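Local coordinates for minor structural protein 5 (Lactococcus phage Tuc2009, PDB 5E7T) that is a minor structural component of the phage particle, probably part of the baseplate at the tail tip that takes part in host recognition, at residues B[30-41]-B[69-77]. Sequence-based numbering, arbitrary orientation.
Sequences LLVNSSAKNKEG and LGEGFSIQP
One face of the Phe73 ring is covered by the methyl CD2 of Leu31, 3.7 Å from the ring centroid, 23° off the normal and displaced toward the CD2-CE2 side of the ring, a CH-pi contact. The two side chains run side by side in the same direction: in both, CG stands anti to the carbonyl carbon (chi1 -52° and -76°), and both continue onto Gln182 of strand 171-184, while Phe73 also meets Ala159 and Gln112. The other flat group, the Asn33 amide, serves its own loop: ND2 gives hydrogen bonds to Glu40 O (2.9 Å) and Asn38 O (2.8 Å), both nearly in the amide plane. Between the backbones, a single beta bridge pairs Leu31 with Phe73, Val32 N bonding to Gly72 O at 2.8 Å from above the carbonyl plane; Ser74 N also bonds to Leu30 O, an oxygen less surely placed. Gly72 O also receives a CA-H...O contact from Leu31. Val32 lays CG2 against the Ser74 backbone, and Gly41 CA approaches Glu71 O (3.2 Å). Farther out, toward the exposed Glu71, Glu40 OE1 and Glu71 OE2 lie 4.5 Å apart; Lys44, salt-bridged to Glu40, probably eases their repulsion. The loop before strand 48-50 is thus fixed to that between strands 63-68 and 85-98 mainly through main-chain atoms, joined by backbone hydrogen bonds with the Leu31-Phe73 pair packed beside them.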
ATOM      1  N   LEU B  30     -14.548 -25.182  41.845  1.00 56.09           N
ATOM      2  CA  LEU B  30     -13.201 -24.730  41.491  1.00 54.64           C
ATOM      3  C   LEU B  30     -12.514 -25.776  40.604  1.00 58.30           C
ATOM      4  O   LEU B  30     -11.466 -25.498  40.054  1.00 57.69           O
ATOM      5  CB  LEU B  30     -12.388 -24.393  42.745  1.00 53.75           C
ATOM      6  CG  LEU B  30     -12.807 -23.109  43.435  1.00 55.86           C
ATOM      7  CD1 LEU B  30     -12.345 -23.086  44.858  1.00 55.81           C
ATOM      8  CD2 LEU B  30     -12.284 -21.931  42.708  1.00 55.67           C
ATOM      9  N   LEU B  31     -13.137 -26.960  40.423  1.00 56.29           N
ATOM     10  CA  LEU B  31     -12.615 -28.017  39.540  1.00 56.89           C
ATOM     11  C   LEU B  31     -13.063 -27.804  38.073  1.00 60.86           C
ATOM     12  O   LEU B  31     -14.043 -27.116  37.836  1.00 60.35           O
ATOM     13  CB  LEU B  31     -12.985 -29.435  40.029  1.00 56.64           C
ATOM     14  CG  LEU B  31     -12.651 -29.791  41.463  1.00 61.00           C
ATOM     15  CD1 LEU B  31     -12.943 -31.216  41.721  1.00 61.75           C
ATOM     16  CD2 LEU B  31     -11.224 -29.540  41.773  1.00 62.06           C
ATOM     17  N   VAL B  32     -12.346 -28.396  37.114  1.00 57.91           N
ATOM     18  CA  VAL B  32     -12.561 -28.264  35.667  1.00 58.74           C
ATOM     19  C   VAL B  32     -13.053 -29.601  35.069  1.00 64.85           C
ATOM     20  O   VAL B  32     -12.398 -30.635  35.266  1.00 66.66           O
ATOM     21  CB  VAL B  32     -11.237 -27.826  34.976  1.00 63.28           C
ATOM     22  CG1 VAL B  32     -11.407 -27.756  33.471  1.00 64.85           C
ATOM     23  CG2 VAL B  32     -10.725 -26.498  35.509  1.00 62.56           C
ATOM     24  N   ASN B  33     -14.146 -29.561  34.277  1.00 59.88           N
ATOM     25  CA  ASN B  33     -14.755 -30.738  33.637  1.00 60.01           C
ATOM     26  C   ASN B  33     -15.259 -31.783  34.660  1.00 64.83           C
ATOM     27  O   ASN B  33     -15.192 -32.985  34.397  1.00 66.66           O
ATOM     28  CB  ASN B  33     -13.826 -31.368  32.585  1.00 59.20           C
ATOM     29  CG  ASN B  33     -14.527 -32.288  31.623  1.00 81.86           C
ATOM     30  OD1 ASN B  33     -15.646 -32.024  31.176  1.00 83.01           O
ATOM     31  ND2 ASN B  33     -13.884 -33.399  31.296  1.00 69.91           N
ATOM     32  N   SER B  34     -15.805 -31.322  35.804  1.00 59.19           N
ATOM     33  CA  SER B  34     -16.342 -32.205  36.838  1.00 58.45           C
ATOM     34  C   SER B  34     -17.516 -33.045  36.336  1.00 64.18           C
ATOM     35  O   SER B  34     -17.863 -34.052  36.955  1.00 65.45           O
ATOM     36  CB  SER B  34     -16.722 -31.419  38.095  1.00 59.29           C
ATOM     37  OG  SER B  34     -17.545 -30.298  37.835  1.00 61.63           O
ATOM     38  N   SER B  35     -18.092 -32.649  35.198  1.00 60.02           N
ATOM     39  CA  SER B  35     -19.229 -33.300  34.554  1.00 60.05           C
ATOM     40  C   SER B  35     -18.845 -34.543  33.725  1.00 63.82           C
ATOM     41  O   SER B  35     -19.741 -35.234  33.229  1.00 64.95           O
ATOM     42  CB  SER B  35     -19.959 -32.291  33.681  1.00 63.83           C
ATOM     43  OG  SER B  35     -19.031 -31.390  33.097  1.00 77.76           O
ATOM     44  N   ALA B  36     -17.529 -34.824  33.585  1.00 58.59           N
ATOM     45  CA  ALA B  36     -16.948 -35.917  32.798  1.00 59.27           C
ATOM     46  C   ALA B  36     -17.463 -35.988  31.355  1.00 64.95           C
ATOM     47  O   ALA B  36     -17.779 -37.082  30.861  1.00 66.11           O
ATOM     48  CB  ALA B  36     -17.131 -37.247  33.505  1.00 60.15           C
ATOM     49  N   LYS B  37     -17.553 -34.805  30.689  1.00 60.72           N
ATOM     50  CA  LYS B  37     -18.037 -34.617  29.314  1.00 60.99           C
ATOM     51  C   LYS B  37     -17.169 -35.394  28.350  1.00 67.67           C
ATOM     52  O   LYS B  37     -17.659 -35.956  27.367  1.00 68.81           O
ATOM     53  CB  LYS B  37     -17.878 -33.149  28.894  1.00 62.63           C
ATOM     54  CG  LYS B  37     -18.824 -32.140  29.455  1.00 74.24           C
ATOM     55  CD  LYS B  37     -18.444 -30.760  28.885  1.00 84.57           C
ATOM     56  CE  LYS B  37     -17.554 -29.910  29.786  1.00 98.66           C
ATOM     57  NZ  LYS B  37     -18.254 -29.453  31.032  1.00109.72           N
ATOM     58  N   ASN B  38     -15.856 -35.316  28.582  1.00 64.82           N
ATOM     59  CA  ASN B  38     -14.807 -35.887  27.749  1.00 65.74           C
ATOM     60  C   ASN B  38     -13.598 -36.180  28.627  1.00 69.12           C
ATOM     61  O   ASN B  38     -13.546 -35.726  29.783  1.00 67.91           O
ATOM     62  CB  ASN B  38     -14.431 -34.919  26.622  1.00 63.18           C
ATOM     63  CG  ASN B  38     -14.495 -33.468  27.016  1.00 85.10           C
ATOM     64  OD1 ASN B  38     -13.611 -32.926  27.663  1.00 73.53           O
ATOM     65  ND2 ASN B  38     -15.562 -32.809  26.640  1.00 88.58           N
ATOM     66  N   LYS B  39     -12.617 -36.926  28.076  1.00 63.70           N
ATOM     67  CA  LYS B  39     -11.407 -37.303  28.790  1.00 61.48           C
ATOM     68  C   LYS B  39     -10.442 -36.095  28.842  1.00 65.16           C
ATOM     69  O   LYS B  39      -9.395 -36.100  28.201  1.00 66.40           O
ATOM     70  CB  LYS B  39     -10.804 -38.526  28.093  1.00 63.15           C
ATOM     71  CG  LYS B  39      -9.928 -39.388  28.955  1.00 56.28           C
ATOM     72  CD  LYS B  39      -8.986 -40.134  28.055  1.00 62.11           C
ATOM     73  CE  LYS B  39      -8.104 -41.105  28.796  1.00 76.08           C
ATOM     74  NZ  LYS B  39      -6.829 -40.481  29.251  1.00 82.10           N
ATOM     75  N   GLU B  40     -10.837 -35.037  29.564  1.00 60.74           N
ATOM     76  CA  GLU B  40     -10.058 -33.799  29.731  1.00 60.86           C
ATOM     77  C   GLU B  40     -10.242 -33.239  31.158  1.00 64.90           C
ATOM     78  O   GLU B  40     -11.088 -33.715  31.911  1.00 64.94           O
ATOM     79  CB  GLU B  40     -10.489 -32.723  28.705  1.00 62.35           C
ATOM     80  CG  GLU B  40     -10.232 -33.026  27.239  1.00 70.73           C
ATOM     81  CD  GLU B  40      -8.787 -33.052  26.781  1.00 96.33           C
ATOM     82  OE1 GLU B  40      -7.908 -32.520  27.501  1.00 98.06           O
ATOM     83  OE2 GLU B  40      -8.537 -33.603  25.684  1.00 90.27           O
ATOM     84  N   GLY B  41      -9.469 -32.217  31.504  1.00 61.00           N
ATOM     85  CA  GLY B  41      -9.569 -31.568  32.808  1.00 59.36           C
ATOM     86  C   GLY B  41      -9.264 -32.501  33.943  1.00 62.08           C
ATOM     87  O   GLY B  41      -8.215 -33.148  33.936  1.00 64.98           O
ATOM     88  N   LEU B  69      -4.191 -35.102  38.476  1.00 60.37           N
ATOM     89  CA  LEU B  69      -5.463 -34.373  38.506  1.00 58.70           C
ATOM     90  C   LEU B  69      -5.225 -32.877  38.285  1.00 66.39           C
ATOM     91  O   LEU B  69      -6.173 -32.092  38.318  1.00 66.16           O
ATOM     92  CB  LEU B  69      -6.190 -34.549  39.841  1.00 57.15           C
ATOM     93  CG  LEU B  69      -6.499 -35.950  40.391  1.00 61.06           C
ATOM     94  CD1 LEU B  69      -7.226 -35.827  41.693  1.00 59.23           C
ATOM     95  CD2 LEU B  69      -7.365 -36.760  39.433  1.00 63.05           C
ATOM     96  N   GLY B  70      -3.967 -32.500  38.056  1.00 64.53           N
ATOM     97  CA  GLY B  70      -3.544 -31.114  37.901  1.00 64.20           C
ATOM     98  C   GLY B  70      -4.335 -30.280  36.919  1.00 68.52           C
ATOM     99  O   GLY B  70      -4.543 -29.086  37.150  1.00 69.31           O
ATOM    100  N   GLU B  71      -4.793 -30.902  35.829  1.00 64.04           N
ATOM    101  CA  GLU B  71      -5.511 -30.217  34.765  1.00 62.87           C
ATOM    102  C   GLU B  71      -6.975 -29.980  35.104  1.00 66.62           C
ATOM    103  O   GLU B  71      -7.710 -29.383  34.315  1.00 66.58           O
ATOM    104  CB  GLU B  71      -5.349 -30.982  33.449  1.00 64.65           C
ATOM    105  CG  GLU B  71      -4.120 -30.576  32.657  1.00 68.95           C
ATOM    106  CD  GLU B  71      -4.156 -31.042  31.213  1.00101.88           C
ATOM    107  OE1 GLU B  71      -3.232 -31.789  30.809  1.00112.17           O
ATOM    108  OE2 GLU B  71      -5.124 -30.692  30.494  1.00 91.87           O
ATOM    109  N   GLY B  72      -7.379 -30.439  36.280  1.00 62.51           N
ATOM    110  CA  GLY B  72      -8.743 -30.301  36.760  1.00 61.05           C
ATOM    111  C   GLY B  72      -8.923 -29.292  37.864  1.00 64.17           C
ATOM    112  O   GLY B  72     -10.002 -29.222  38.437  1.00 63.08           O
ATOM    113  N   PHE B  73      -7.878 -28.516  38.187  1.00 62.30           N
ATOM    114  CA  PHE B  73      -7.955 -27.477  39.215  1.00 61.94           C
ATOM    115  C   PHE B  73      -7.856 -26.113  38.548  1.00 69.90           C
ATOM    116  O   PHE B  73      -6.856 -25.816  37.907  1.00 69.92           O
ATOM    117  CB  PHE B  73      -6.927 -27.683  40.334  1.00 63.13           C
ATOM    118  CG  PHE B  73      -7.286 -28.780  41.314  1.00 63.23           C
ATOM    119  CD1 PHE B  73      -6.938 -30.098  41.064  1.00 65.15           C
ATOM    120  CD2 PHE B  73      -7.942 -28.486  42.503  1.00 65.42           C
ATOM    121  CE1 PHE B  73      -7.256 -31.110  41.976  1.00 66.04           C
ATOM    122  CE2 PHE B  73      -8.248 -29.494  43.422  1.00 67.85           C
ATOM    123  CZ  PHE B  73      -7.921 -30.807  43.142  1.00 65.66           C
ATOM    124  N   SER B  74      -8.960 -25.336  38.611  1.00 69.25           N
ATOM    125  CA  SER B  74      -9.130 -24.019  38.004  1.00 70.21           C
ATOM    126  C   SER B  74      -7.918 -23.119  38.207  1.00 78.90           C
ATOM    127  O   SER B  74      -7.415 -22.506  37.246  1.00 80.25           O
ATOM    128  CB  SER B  74     -10.344 -23.326  38.605  1.00 71.11           C
ATOM    129  OG  SER B  74     -11.258 -22.938  37.597  1.00 82.96           O
ATOM    130  N   ILE B  75      -7.468 -23.040  39.482  1.00 75.06           N
ATOM    131  CA  ILE B  75      -6.382 -22.172  39.912  1.00 74.90           C
ATOM    132  C   ILE B  75      -5.380 -22.873  40.847  1.00 78.03           C
ATOM    133  O   ILE B  75      -5.746 -23.715  41.674  1.00 77.63           O
ATOM    134  CB  ILE B  75      -6.961 -20.868  40.523  1.00 77.25           C
ATOM    135  CG1 ILE B  75      -7.994 -21.174  41.645  1.00 75.78           C
ATOM    136  CG2 ILE B  75      -7.551 -19.972  39.397  1.00 77.73           C
ATOM    137  CD1 ILE B  75      -8.215 -20.124  42.569  1.00 77.92           C
ATOM    138  N   GLN B  76      -4.112 -22.481  40.704  1.00 73.28           N
ATOM    139  CA  GLN B  76      -2.981 -23.013  41.437  1.00 72.10           C
ATOM    140  C   GLN B  76      -3.111 -22.834  42.931  1.00 72.93           C
ATOM    141  O   GLN B  76      -3.520 -21.762  43.374  1.00 71.79           O
ATOM    142  CB  GLN B  76      -1.675 -22.432  40.899  1.00 74.32           C
ATOM    143  CG  GLN B  76      -1.334 -22.922  39.492  1.00 77.78           C
ATOM    144  CD  GLN B  76      -1.351 -24.421  39.404  1.00 82.19           C
ATOM    145  OE1 GLN B  76      -0.544 -25.101  40.039  1.00 72.18           O
ATOM    146  NE2 GLN B  76      -2.345 -24.964  38.706  1.00 80.76           N
ATOM    147  N   PRO B  77      -2.766 -23.880  43.717  1.00 67.91           N
ATOM    148  CA  PRO B  77      -2.967 -23.812  45.167  1.00 66.61           C
ATOM    149  C   PRO B  77      -2.177 -22.747  45.911  1.00 70.44           C
ATOM    150  O   PRO B  77      -2.500 -22.438  47.049  1.00 72.62           O
ATOM    151  CB  PRO B  77      -2.611 -25.221  45.634  1.00 68.39           C
ATOM    152  CG  PRO B  77      -1.773 -25.790  44.580  1.00 73.33           C
ATOM    153  CD  PRO B  77      -2.276 -25.216  43.316  1.00 69.33           C
TER